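Local coordinates for protein ATP-dependent RNA helicase HrpB (PDB 6EUD) that hydrolyses ATP to ADP and phosphate as a DExH-box RNA helicase and binds single-stranded RNA, at residues G105-M110 / G121-D126; L143-Q146 / D152-L155; A208-Q213 / P332-H337; A614-I619 / P670-V675; K622-L627 / A662-W667. All coordinates share one frame; numbering follows the deposited sequence.

Contact 1: residues G105-M110 / G121-D126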
# COMPACT_ATOMS: atom_id res chain seq x y z
N GLY A 105 11.00 5.66 -16.26
CA GLY A 105 9.86 6.56 -16.30
C GLY A 105 9.75 7.41 -17.55
O GLY A 105 8.83 8.22 -17.67
N VAL A 106 10.69 7.23 -18.49
CA VAL A 106 10.70 8.03 -19.71
C VAL A 106 9.41 7.82 -20.53
O VAL A 106 8.82 8.77 -21.03
CB VAL A 106 11.94 7.72 -20.59
CG1 VAL A 106 11.74 8.22 -22.02
CG2 VAL A 106 13.20 8.31 -19.98
N LEU A 107 8.97 6.57 -20.65
CA LEU A 107 7.75 6.29 -21.39
C LEU A 107 6.57 7.06 -20.80
O LEU A 107 5.73 7.61 -21.53
CB LEU A 107 7.46 4.80 -21.41
CG LEU A 107 6.18 4.38 -22.13
CD1 LEU A 107 6.09 5.03 -23.50
CD2 LEU A 107 6.11 2.86 -22.27
N THR A 108 6.53 7.12 -19.47
CA THR A 108 5.48 7.88 -18.79
C THR A 108 5.52 9.36 -19.18
O THR A 108 4.48 9.94 -19.47
CB THR A 108 5.59 7.73 -17.26
OG1 THR A 108 5.61 6.34 -16.90
CG2 THR A 108 4.40 8.43 -16.56
N ARG A 109 6.71 9.97 -19.18
CA ARG A 109 6.88 11.37 -19.62
C ARG A 109 6.37 11.62 -21.04
O ARG A 109 5.64 12.58 -21.28
CB ARG A 109 8.35 11.79 -19.53
CG ARG A 109 8.83 11.99 -18.11
CD ARG A 109 7.78 12.73 -17.31
NE ARG A 109 7.70 12.18 -15.97
CZ ARG A 109 6.60 12.17 -15.23
NH1 ARG A 109 5.48 12.70 -15.70
NH2 ARG A 109 6.63 11.64 -14.02
N MET A 110 6.77 10.75 -21.96
CA MET A 110 6.38 10.84 -23.37
C MET A 110 4.86 10.86 -23.57
O MET A 110 4.33 11.67 -24.33
CB MET A 110 7.00 9.69 -24.16
CG MET A 110 8.53 9.72 -24.18
SD MET A 110 9.29 8.28 -24.98
CE MET A 110 8.48 8.29 -26.58
N GLY A 121 3.51 4.11 -33.84
CA GLY A 121 2.54 3.10 -34.25
C GLY A 121 2.52 1.85 -33.37
O GLY A 121 1.48 1.22 -33.20
N LEU A 122 3.67 1.49 -32.82
CA LEU A 122 3.75 0.31 -31.98
C LEU A 122 4.59 0.56 -30.74
O LEU A 122 5.70 1.09 -30.82
CB LEU A 122 4.32 -0.87 -32.76
CG LEU A 122 4.86 -2.01 -31.90
CD1 LEU A 122 3.75 -2.73 -31.13
CD2 LEU A 122 5.66 -2.99 -32.76
N VAL A 123 4.06 0.18 -29.59
CA VAL A 123 4.82 0.23 -28.36
C VAL A 123 5.04 -1.19 -27.83
O VAL A 123 4.11 -2.00 -27.84
CB VAL A 123 4.13 1.11 -27.29
CG1 VAL A 123 4.99 1.22 -26.06
CG2 VAL A 123 3.86 2.51 -27.86
N ILE A 124 6.27 -1.47 -27.40
CA ILE A 124 6.62 -2.78 -26.85
C ILE A 124 7.02 -2.69 -25.38
O ILE A 124 7.96 -1.97 -25.03
CB ILE A 124 7.77 -3.42 -27.63
CG1 ILE A 124 7.47 -3.38 -29.14
CG2 ILE A 124 8.01 -4.85 -27.14
CD1 ILE A 124 8.60 -3.90 -29.99
N LEU A 125 6.30 -3.42 -24.52
CA LEU A 125 6.59 -3.48 -23.10
C LEU A 125 7.35 -4.77 -22.78
O LEU A 125 6.77 -5.85 -22.70
CB LEU A 125 5.31 -3.42 -22.27
CG LEU A 125 4.37 -2.23 -22.51
CD1 LEU A 125 3.15 -2.35 -21.63
CD2 LEU A 125 5.10 -0.94 -22.25
N ASP A 126 8.66 -4.64 -22.58
CA ASP A 126 9.51 -5.80 -22.42
C ASP A 126 9.64 -6.21 -20.95
O ASP A 126 9.43 -5.40 -20.06
CB ASP A 126 10.89 -5.53 -23.04
CG ASP A 126 11.65 -6.79 -23.34
OD1 ASP A 126 12.89 -6.74 -23.37
OD2 ASP A 126 11.01 -7.85 -23.55

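Contact 2: residues L143-Q146 / D152-L155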
# COMPACT_ATOMS: atom_id res chain seq x y z
N LEU A 143 -3.47 1.76 -22.97
CA LEU A 143 -4.81 1.25 -23.24
C LEU A 143 -5.82 2.41 -23.31
O LEU A 143 -6.87 2.28 -23.94
CB LEU A 143 -5.21 0.24 -22.16
CG LEU A 143 -4.51 -1.12 -22.22
CD1 LEU A 143 -4.95 -2.05 -21.07
CD2 LEU A 143 -4.74 -1.77 -23.57
N ASP A 144 -5.50 3.53 -22.67
CA ASP A 144 -6.39 4.68 -22.76
C ASP A 144 -6.13 5.47 -24.04
O ASP A 144 -7.08 5.96 -24.66
CB ASP A 144 -6.24 5.59 -21.55
CG ASP A 144 -7.30 5.32 -20.51
OD1 ASP A 144 -7.96 4.26 -20.59
OD2 ASP A 144 -7.50 6.18 -19.64
N VAL A 145 -4.86 5.58 -24.44
CA VAL A 145 -4.51 6.17 -25.72
C VAL A 145 -5.20 5.42 -26.86
O VAL A 145 -5.63 6.02 -27.84
CB VAL A 145 -3.00 6.16 -25.96
CG1 VAL A 145 -2.69 6.75 -27.33
CG2 VAL A 145 -2.26 6.91 -24.85
N GLN A 146 -5.32 4.10 -26.71
CA GLN A 146 -5.93 3.25 -27.73
C GLN A 146 -7.46 3.32 -27.79
O GLN A 146 -8.06 2.87 -28.77
CB GLN A 146 -5.53 1.79 -27.51
CG GLN A 146 -4.14 1.44 -27.97
CD GLN A 146 -3.78 0.03 -27.60
OE1 GLN A 146 -3.99 -0.39 -26.45
NE2 GLN A 146 -3.27 -0.74 -28.56
N ASP A 152 -5.22 2.82 -34.08
CA ASP A 152 -4.24 2.28 -35.01
C ASP A 152 -2.95 1.93 -34.29
O ASP A 152 -2.10 1.21 -34.81
CB ASP A 152 -3.93 3.30 -36.10
CG ASP A 152 -3.24 4.52 -35.54
OD1 ASP A 152 -3.92 5.36 -34.91
OD2 ASP A 152 -2.01 4.62 -35.69
N LEU A 153 -2.81 2.50 -33.10
CA LEU A 153 -1.62 2.28 -32.26
C LEU A 153 -1.57 0.85 -31.72
O LEU A 153 -2.34 0.50 -30.83
CB LEU A 153 -1.59 3.29 -31.11
CG LEU A 153 -0.51 3.09 -30.03
CD1 LEU A 153 0.90 3.36 -30.57
CD2 LEU A 153 -0.80 3.94 -28.80
N LYS A 154 -0.67 0.04 -32.25
CA LYS A 154 -0.57 -1.37 -31.86
C LYS A 154 0.24 -1.49 -30.58
O LYS A 154 0.90 -0.53 -30.17
CB LYS A 154 0.06 -2.20 -32.97
CG LYS A 154 -0.69 -2.13 -34.28
CD LYS A 154 0.06 -2.88 -35.36
CE LYS A 154 -0.63 -2.73 -36.70
NZ LYS A 154 0.11 -3.46 -37.77
N LEU A 155 0.21 -2.67 -29.96
CA LEU A 155 0.84 -2.85 -28.65
C LEU A 155 1.36 -4.27 -28.43
O LEU A 155 0.58 -5.24 -28.42
CB LEU A 155 -0.16 -2.47 -27.55
CG LEU A 155 0.33 -2.39 -26.11
CD1 LEU A 155 1.43 -1.37 -26.04
CD2 LEU A 155 -0.82 -2.03 -25.20

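Contact 3: residues A208-Q213 / P332-H337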
# COMPACT_ATOMS: atom_id res chain seq x y z
N ALA A 208 26.68 -27.90 -0.48
CA ALA A 208 27.82 -28.80 -0.57
C ALA A 208 27.35 -30.24 -0.64
O ALA A 208 27.99 -31.07 -1.29
CB ALA A 208 28.78 -28.61 0.62
N GLU A 209 26.24 -30.53 0.02
CA GLU A 209 25.70 -31.87 -0.01
C GLU A 209 25.09 -32.20 -1.37
O GLU A 209 25.19 -33.33 -1.84
CB GLU A 209 24.67 -32.04 1.10
CG GLU A 209 23.98 -33.42 1.13
CD GLU A 209 24.94 -34.58 1.43
OE1 GLU A 209 26.11 -34.34 1.83
OE2 GLU A 209 24.52 -35.75 1.27
N MET A 210 24.46 -31.22 -2.02
CA MET A 210 23.97 -31.43 -3.37
C MET A 210 25.11 -31.70 -4.37
O MET A 210 25.00 -32.55 -5.26
CB MET A 210 23.15 -30.24 -3.82
CG MET A 210 22.31 -30.55 -5.05
SD MET A 210 20.64 -30.04 -4.85
CE MET A 210 20.04 -30.45 -6.44
N LEU A 211 26.20 -30.97 -4.20
CA LEU A 211 27.39 -31.13 -5.03
C LEU A 211 27.98 -32.52 -4.84
O LEU A 211 28.55 -33.09 -5.76
CB LEU A 211 28.43 -30.06 -4.68
CG LEU A 211 28.02 -28.62 -5.01
CD1 LEU A 211 29.05 -27.62 -4.50
CD2 LEU A 211 27.82 -28.48 -6.49
N ARG A 212 27.83 -33.06 -3.64
CA ARG A 212 28.42 -34.34 -3.32
C ARG A 212 27.62 -35.49 -3.92
O ARG A 212 28.18 -36.49 -4.32
CB ARG A 212 28.53 -34.52 -1.81
CG ARG A 212 29.37 -35.73 -1.37
CD ARG A 212 29.23 -36.01 0.13
NE ARG A 212 27.89 -36.48 0.47
CZ ARG A 212 27.48 -37.74 0.34
NH1 ARG A 212 28.31 -38.68 -0.12
NH2 ARG A 212 26.24 -38.08 0.67
N GLN A 213 26.30 -35.34 -3.97
CA GLN A 213 25.47 -36.44 -4.42
C GLN A 213 25.15 -36.36 -5.90
O GLN A 213 24.85 -37.37 -6.53
CB GLN A 213 24.16 -36.48 -3.62
CG GLN A 213 24.34 -36.87 -2.17
CD GLN A 213 23.01 -37.14 -1.50
OE1 GLN A 213 22.03 -37.50 -2.15
NE2 GLN A 213 22.97 -36.97 -0.18
N PRO A 332 17.84 -33.05 -18.25
CA PRO A 332 17.07 -33.28 -17.02
C PRO A 332 17.87 -32.88 -15.79
O PRO A 332 19.05 -33.26 -15.66
CB PRO A 332 16.82 -34.78 -17.03
CG PRO A 332 16.83 -35.13 -18.49
CD PRO A 332 17.85 -34.24 -19.12
N GLY A 333 17.22 -32.14 -14.90
CA GLY A 333 17.91 -31.52 -13.79
C GLY A 333 17.24 -31.78 -12.47
O GLY A 333 16.33 -32.57 -12.37
N ILE A 334 17.73 -31.09 -11.45
CA ILE A 334 17.30 -31.27 -10.08
C ILE A 334 17.24 -29.91 -9.40
O ILE A 334 18.17 -29.10 -9.54
CB ILE A 334 18.25 -32.20 -9.28
CG1 ILE A 334 18.50 -33.51 -10.03
CG2 ILE A 334 17.73 -32.46 -7.87
CD1 ILE A 334 19.55 -34.37 -9.37
N SER A 335 16.17 -29.65 -8.67
CA SER A 335 16.00 -28.40 -7.94
C SER A 335 15.74 -28.70 -6.46
O SER A 335 14.84 -29.49 -6.13
CB SER A 335 14.84 -27.59 -8.53
OG SER A 335 14.68 -26.34 -7.88
N LEU A 336 16.53 -28.10 -5.59
CA LEU A 336 16.36 -28.25 -4.15
C LEU A 336 15.86 -26.93 -3.50
O LEU A 336 16.56 -25.90 -3.54
CB LEU A 336 17.68 -28.70 -3.50
CG LEU A 336 17.70 -28.77 -1.96
CD1 LEU A 336 16.67 -29.79 -1.42
CD2 LEU A 336 19.09 -29.09 -1.42
N HIS A 337 14.66 -26.96 -2.94
CA HIS A 337 14.11 -25.78 -2.30
C HIS A 337 14.32 -25.84 -0.79
O HIS A 337 13.92 -26.79 -0.14
CB HIS A 337 12.63 -25.63 -2.66
CG HIS A 337 12.38 -25.60 -4.15
ND1 HIS A 337 12.44 -24.44 -4.90
CD2 HIS A 337 12.11 -26.60 -5.03
CE1 HIS A 337 12.20 -24.72 -6.17
NE2 HIS A 337 11.99 -26.02 -6.28

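Contact 4: residues A614-I619 / P670-V675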
# COMPACT_ATOMS: atom_id res chain seq x y z
N ALA A 614 -11.30 22.81 24.46
CA ALA A 614 -10.36 22.18 25.40
C ALA A 614 -11.05 21.06 26.18
O ALA A 614 -10.43 20.04 26.50
CB ALA A 614 -9.76 23.22 26.36
N MET A 615 -12.34 21.23 26.48
CA MET A 615 -13.11 20.19 27.16
C MET A 615 -13.33 18.95 26.28
O MET A 615 -13.30 17.81 26.79
CB MET A 615 -14.45 20.76 27.62
CG MET A 615 -14.36 21.74 28.77
SD MET A 615 -15.99 22.38 29.24
CE MET A 615 -15.58 23.40 30.66
N LEU A 616 -13.58 19.17 24.98
CA LEU A 616 -13.70 18.06 24.03
C LEU A 616 -12.45 17.19 24.03
O LEU A 616 -12.55 15.96 24.02
CB LEU A 616 -13.97 18.56 22.61
CG LEU A 616 -15.29 19.29 22.33
CD1 LEU A 616 -15.48 19.43 20.85
CD2 LEU A 616 -16.44 18.54 22.94
N ASN A 617 -11.28 17.84 24.04
CA ASN A 617 -10.01 17.12 24.11
C ASN A 617 -9.85 16.36 25.43
O ASN A 617 -9.24 15.29 25.49
CB ASN A 617 -8.84 18.09 23.91
CG ASN A 617 -8.77 18.64 22.50
OD1 ASN A 617 -9.10 17.95 21.54
ND2 ASN A 617 -8.33 19.88 22.37
N GLY A 618 -10.39 16.94 26.50
CA GLY A 618 -10.38 16.29 27.80
C GLY A 618 -11.23 15.04 27.78
O GLY A 618 -10.88 14.03 28.39
N ILE A 619 -12.35 15.12 27.07
CA ILE A 619 -13.25 13.97 26.92
C ILE A 619 -12.54 12.88 26.13
O ILE A 619 -12.61 11.70 26.48
CB ILE A 619 -14.56 14.37 26.22
CG1 ILE A 619 -15.31 15.40 27.07
CG2 ILE A 619 -15.42 13.14 25.93
CD1 ILE A 619 -16.45 16.07 26.35
N PRO A 670 -22.08 21.70 19.39
CA PRO A 670 -23.20 22.63 19.19
C PRO A 670 -24.05 22.86 20.43
O PRO A 670 -24.65 23.92 20.56
CB PRO A 670 -24.04 21.96 18.11
CG PRO A 670 -23.07 21.17 17.34
CD PRO A 670 -22.06 20.67 18.33
N HIS A 671 -24.11 21.88 21.33
CA HIS A 671 -24.96 21.99 22.52
C HIS A 671 -24.26 22.59 23.75
O HIS A 671 -24.85 22.67 24.82
CB HIS A 671 -25.52 20.63 22.88
CG HIS A 671 -26.34 20.01 21.79
ND1 HIS A 671 -27.71 20.15 21.72
CD2 HIS A 671 -25.98 19.24 20.74
CE1 HIS A 671 -28.16 19.50 20.66
NE2 HIS A 671 -27.13 18.94 20.05
N MET A 672 -23.00 23.01 23.59
CA MET A 672 -22.19 23.38 24.74
C MET A 672 -22.24 24.86 25.07
O MET A 672 -21.39 25.38 25.79
CB MET A 672 -20.74 22.95 24.52
CG MET A 672 -20.55 21.45 24.53
SD MET A 672 -18.82 20.98 24.48
CE MET A 672 -18.22 21.67 26.03
N THR A 673 -23.25 25.55 24.56
CA THR A 673 -23.42 26.95 24.88
C THR A 673 -23.75 27.10 26.36
O THR A 673 -24.66 26.44 26.88
CB THR A 673 -24.53 27.60 24.03
OG1 THR A 673 -24.31 27.27 22.65
CG2 THR A 673 -24.52 29.11 24.21
N GLY A 674 -23.01 27.96 27.05
CA GLY A 674 -23.26 28.21 28.45
C GLY A 674 -22.58 27.25 29.41
O GLY A 674 -22.65 27.44 30.62
N VAL A 675 -21.95 26.21 28.88
CA VAL A 675 -21.12 25.34 29.71
C VAL A 675 -19.83 26.07 30.06
O VAL A 675 -18.99 26.31 29.19
CB VAL A 675 -20.80 24.01 29.02
CG1 VAL A 675 -19.87 23.19 29.90
CG2 VAL A 675 -22.07 23.25 28.70

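Contact 5: residues K622-L627 / A662-W667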
# COMPACT_ATOMS: atom_id res chain seq x y z
N LYS A 622 -10.37 11.32 28.73
CA LYS A 622 -11.00 10.60 29.83
C LYS A 622 -12.07 9.60 29.38
O LYS A 622 -12.47 8.72 30.15
CB LYS A 622 -11.62 11.59 30.83
CG LYS A 622 -10.61 12.39 31.60
CD LYS A 622 -9.68 11.46 32.34
CE LYS A 622 -8.86 12.19 33.38
NZ LYS A 622 -7.97 13.18 32.76
N GLY A 623 -12.53 9.75 28.14
CA GLY A 623 -13.56 8.88 27.60
C GLY A 623 -14.96 9.46 27.76
O GLY A 623 -15.19 10.40 28.51
N LEU A 624 -15.91 8.87 27.04
CA LEU A 624 -17.28 9.35 27.06
C LEU A 624 -17.96 9.25 28.43
O LEU A 624 -18.96 9.91 28.69
CB LEU A 624 -18.10 8.57 26.04
CG LEU A 624 -17.66 8.79 24.61
CD1 LEU A 624 -18.49 7.89 23.72
CD2 LEU A 624 -17.87 10.25 24.26
N SER A 625 -17.40 8.42 29.29
CA SER A 625 -17.90 8.24 30.64
C SER A 625 -18.08 9.54 31.45
O SER A 625 -18.82 9.53 32.43
CB SER A 625 -16.94 7.31 31.38
OG SER A 625 -16.85 7.61 32.76
N VAL A 626 -17.42 10.64 31.07
CA VAL A 626 -17.58 11.88 31.84
C VAL A 626 -18.88 12.60 31.49
O VAL A 626 -19.28 13.54 32.18
CB VAL A 626 -16.41 12.89 31.64
CG1 VAL A 626 -15.13 12.40 32.32
CG2 VAL A 626 -16.19 13.22 30.16
N LEU A 627 -19.54 12.17 30.42
CA LEU A 627 -20.84 12.70 30.05
C LEU A 627 -21.93 11.99 30.85
O LEU A 627 -21.66 10.96 31.50
CB LEU A 627 -21.08 12.52 28.56
CG LEU A 627 -19.99 13.24 27.76
CD1 LEU A 627 -20.16 12.96 26.29
CD2 LEU A 627 -20.03 14.73 28.07
N ALA A 662 -14.41 10.89 17.93
CA ALA A 662 -13.84 11.57 16.77
C ALA A 662 -14.72 12.73 16.31
O ALA A 662 -14.22 13.73 15.79
CB ALA A 662 -13.63 10.57 15.64
N ALA A 663 -16.03 12.60 16.51
CA ALA A 663 -16.97 13.59 15.96
C ALA A 663 -17.55 14.56 17.00
O ALA A 663 -18.54 15.24 16.71
CB ALA A 663 -18.10 12.87 15.24
N LEU A 664 -16.95 14.62 18.19
CA LEU A 664 -17.45 15.49 19.28
C LEU A 664 -17.77 16.91 18.82
O LEU A 664 -18.78 17.50 19.23
CB LEU A 664 -16.42 15.55 20.41
CG LEU A 664 -16.31 14.27 21.23
CD1 LEU A 664 -15.12 14.36 22.18
CD2 LEU A 664 -17.60 14.05 21.99
N GLU A 665 -16.91 17.44 17.96
CA GLU A 665 -17.09 18.76 17.36
C GLU A 665 -18.43 18.86 16.61
O GLU A 665 -19.11 19.88 16.65
CB GLU A 665 -15.92 19.08 16.42
CG GLU A 665 -14.60 19.43 17.13
CD GLU A 665 -13.87 18.21 17.72
OE1 GLU A 665 -14.19 17.06 17.32
OE2 GLU A 665 -12.99 18.40 18.59
N THR A 666 -18.82 17.78 15.95
CA THR A 666 -20.04 17.81 15.15
C THR A 666 -21.31 17.54 16.00
O THR A 666 -22.28 18.29 15.90
CB THR A 666 -19.95 16.82 13.97
OG1 THR A 666 -19.80 15.49 14.45
CG2 THR A 666 -18.74 17.13 13.13
N TRP A 667 -21.31 16.51 16.85
CA TRP A 667 -22.54 16.16 17.57
C TRP A 667 -22.70 16.77 18.97
O TRP A 667 -23.83 16.95 19.44
CB TRP A 667 -22.70 14.63 17.66
CG TRP A 667 -21.77 13.89 18.59
CD1 TRP A 667 -20.52 13.45 18.30
CD2 TRP A 667 -22.04 13.46 19.94
NE1 TRP A 667 -19.97 12.79 19.38
CE2 TRP A 667 -20.89 12.78 20.40
CE3 TRP A 667 -23.13 13.60 20.80
CZ2 TRP A 667 -20.80 12.24 21.70
CZ3 TRP A 667 -23.05 13.05 22.09
CH2 TRP A 667 -21.89 12.38 22.52

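Contact 1: residues G105-M110 / G121-D126
Leu107 turns CG trans to its backbone N (chi1 179°), while Leu125 carries CG trans to its carbonyl carbon (chi1 -55°); both leucines thereby send a methyl into the gap between helix 106-113 and strand 120-125. This is helix-on-sheet packing in the first RecA-like domain of the helicase, a P-loop NTPase fold, on the strand that runs into the DEFH box. The two leucine side chains cross at about a right angle and meet methyl to methyl, Leu107 CD2 lying 3.9 Å from Leu125 CD2. The same Leu107 methyl also approaches Val123, where CD2 stands 4.3 Å from Val123 CG1, so one branch bridges two strand residues on one face of the sheet. Leu107 and Val123 bring the backbones nearest each other, with CA atoms 9.7 Å apart, and the segments meet across this interval through side chains. Ile124, between the two strand partners, points its CB to the other side of the sheet and packs on strand 53-57. Helix 133-145 shares the apolar layer: Ala138 touches Leu107, Leu142 touches Val123, and Leu139 touches Leu125. Just beyond Leu125 the strand delivers Asp126, the first residue of the DEFH box, whose OD1 is hydrogen-bonded to Ser37, a predicted ATP-binding residue. At the start of the helix, Gly105 takes the N-cap position, its N bonded to the side chain of Gln134 and its O accepting from Arg109 N at 3.1 Å.

Contact 2: residues L143-Q146 / D152-L155
Gln146 reaches across to Leu153 with an extended side chain: CG lies trans to the carbonyl carbon (chi1 -78°), and chi2 of 175° carries the amide straight out to the other segment. There NE2 donates to Leu153 O at 2.7 Å in a nearly straight bond, the N-H...O angle being 160°. The acceptor sits close to the amide plane of Gln146, and the donor lies in the carbonyl plane of Leu153. NE2 also bonds to the carbonyl of Pro24, and OE1 accepts from the side chain of Gln25, so three partners fix the rotation of this amide. The side chains of Gln146 and Leu155 cross at about a right angle, with Gln146 OE1 3.8 Å from Leu155 CD2. A leucine in place of Gln146 has neither N-H nor carbonyl to offer and would probably leave Leu153 O and Pro24 O without this donor and the Gln25 amide without its acceptor. Apolar contacts flank the bond. Val145 CG1 comes to 3.7 Å from Leu153 CD2, the two side chains passing at a slant. Leu143 has its CB turned off from the strand, yet its tip bends back until CD2 is 4.3 Å from Leu155 CD2. Lys154 heads the other way and forms a salt bridge with Asp21. The contact closes the second half of a beta-alpha-beta crossover: helix 133-145 returns the chain to strand 154-159, which lies parallel to and beside strand 120-125, while Trp370 of helix 361-370 packs against Val145 and Val123 lies against Leu153 and Leu155.

Contact 3: residues A208-Q213 / P332-H337
Met210 and Leu336 mark the closest approach of the backbones, with 8.3 Å between their CA atoms where the last turns of helix 199-213 lie over strand 333-337. Met210 spans that gap alone from the 208-213 side. Its CG is trans to the backbone N (chi1 -164°), and the chain bends at chi2 (131°, away from a staggered value), which puts the sulfur and the terminal methyl over two different strand residues. SD sits 3.5 Å from Leu336 CB, the two side chains running past each other in opposite directions. CE presses on Ile334 at a slant, 3.4 Å from CG2 and 3.8 Å from CB. This is the helix-on-sheet packing of the second RecA-like domain, in which strand 333-337 runs between the parallel strands 186-190 and 287-302. Leu289 and Val291 of strand 287-302 also touch Met210. With an alanine here, Ile334 and Leu336 would probably lose the sulfur and methyl that pack on them, opening a gap above the strand. On the helix itself, Arg212 grips the Glu209 carboxylate side-on, NE meeting OE1 at 3.1 Å and NH2 meeting OE2 at 3.0 Å.

Contact 4: residues A614-I619 / P670-V675
Met615 and Leu616 meet Met672 and Val675 without any ring or other flat group between them; the contact is made of aliphatic carbons and two thioether sulfurs, so there are no faces or edges to assign. Met672 has the most surface buried here. Its chain leaves CB extended and then bends at chi3 (63°), so that sulfur and methyl find different partners on the helix. SD lies 3.7 Å from Leu616 CD2, and CE lies 4.0 Å from Met615 SD and 4.2 Å from Met615 CB. Met615 stays fully extended, with CG trans to the carbonyl carbon, which carries its sulfur past Met672 to Val675, whose CG1 is 4.0 Å away. Each of these pairs crosses at a slant. The contact packs helix 608-622 against a type II beta turn, Met672 to Val675, closed by Val675 N bonding to Met672 O at 3.2 Å. Gly674 takes the third position of that turn with a positive phi of 87°. The turn thus presents Met672 and Val675, its first and last residues, to the helix, while Thr673 and Gly674 make up its exposed crest. On another side of the helix, Ala614 and Asn617 touch strand 571-579 of the connector region; Leu616 and Ile619 also pack on Leu664 of the short helix 664-667. A polar tie joins the same elements, Val675 O accepting a hydrogen bond from His612 NE2.

Contact 5: residues K622-L627 / A662-W667
Trp667, Leu624 and Leu627 carry most of this contact, with the six-membered ring of the indole reaching the two leucines. Trp667 holds CG between its backbone N and its carbonyl carbon (chi1 72°), a tight placement that swings the six-membered ring forward to the 622-627 segment; chi2 of -86° sets the ring roughly perpendicular to the side-chain stem. Leu624 comes at the ring edge, close to the ring plane, with CD2 4.4 Å from Trp667 CZ2. The same methyl lies 4.4 Å from Leu664 CD2, so one methyl of Leu624 touches both the indole and a leucine branch about one helical turn before it. The side chains of Leu627 and Trp667 run toward each other from opposite directions, Leu627 CD1 standing 4.2 Å from Trp667 CH2, oblique to the ring. Structurally, this joins a single 3-10 turn, residues 624-626, to the short helix 664-667. The turn follows helix 608-622, where Gly623 leaves the helix with positive phi, and Leu627 N bonds to Leu624 O at 2.9 Å; both leucines bring their ends to the 662-667 segment. On the other segment Ala663 is the N-cap of the helix. Its carbonyl O accepts three bonds, from Thr666 OG1 at 2.6 Å, from Thr666 N at 2.7 Å and from Trp667 N at 3.1 Å. Leu660 and Leu661 of helix 657-662 pack on Leu624, and Ile686 of helix 686-692 on Leu627. The indole is held at its nitrogen too, Trp667 NE1 donating to Leu660 O.

From the N terminus, contact 1 closes a loop of 10 residues within the first RecA-like domain, and contact 2 follows it in series, closing one of five. The two share one sheet, since strands 120-125 and 154-159 are neighbours there, and their centres lie about 11 Å apart. Contact 3 closes a much longer loop, of 118 residues, in the second RecA-like domain, about 24 Å from contact 1 at the nearest atoms. Contacts 4 and 5 belong to the C-terminal part, across the chain's centre from contacts 1, 2 and 3. Contact 5, with 34 residues between its segments, is nested inside the 50-residue loop of contact 4; none cross. The pair ties helix 608-622, helix 664-667 and their adjoining loops into one cluster.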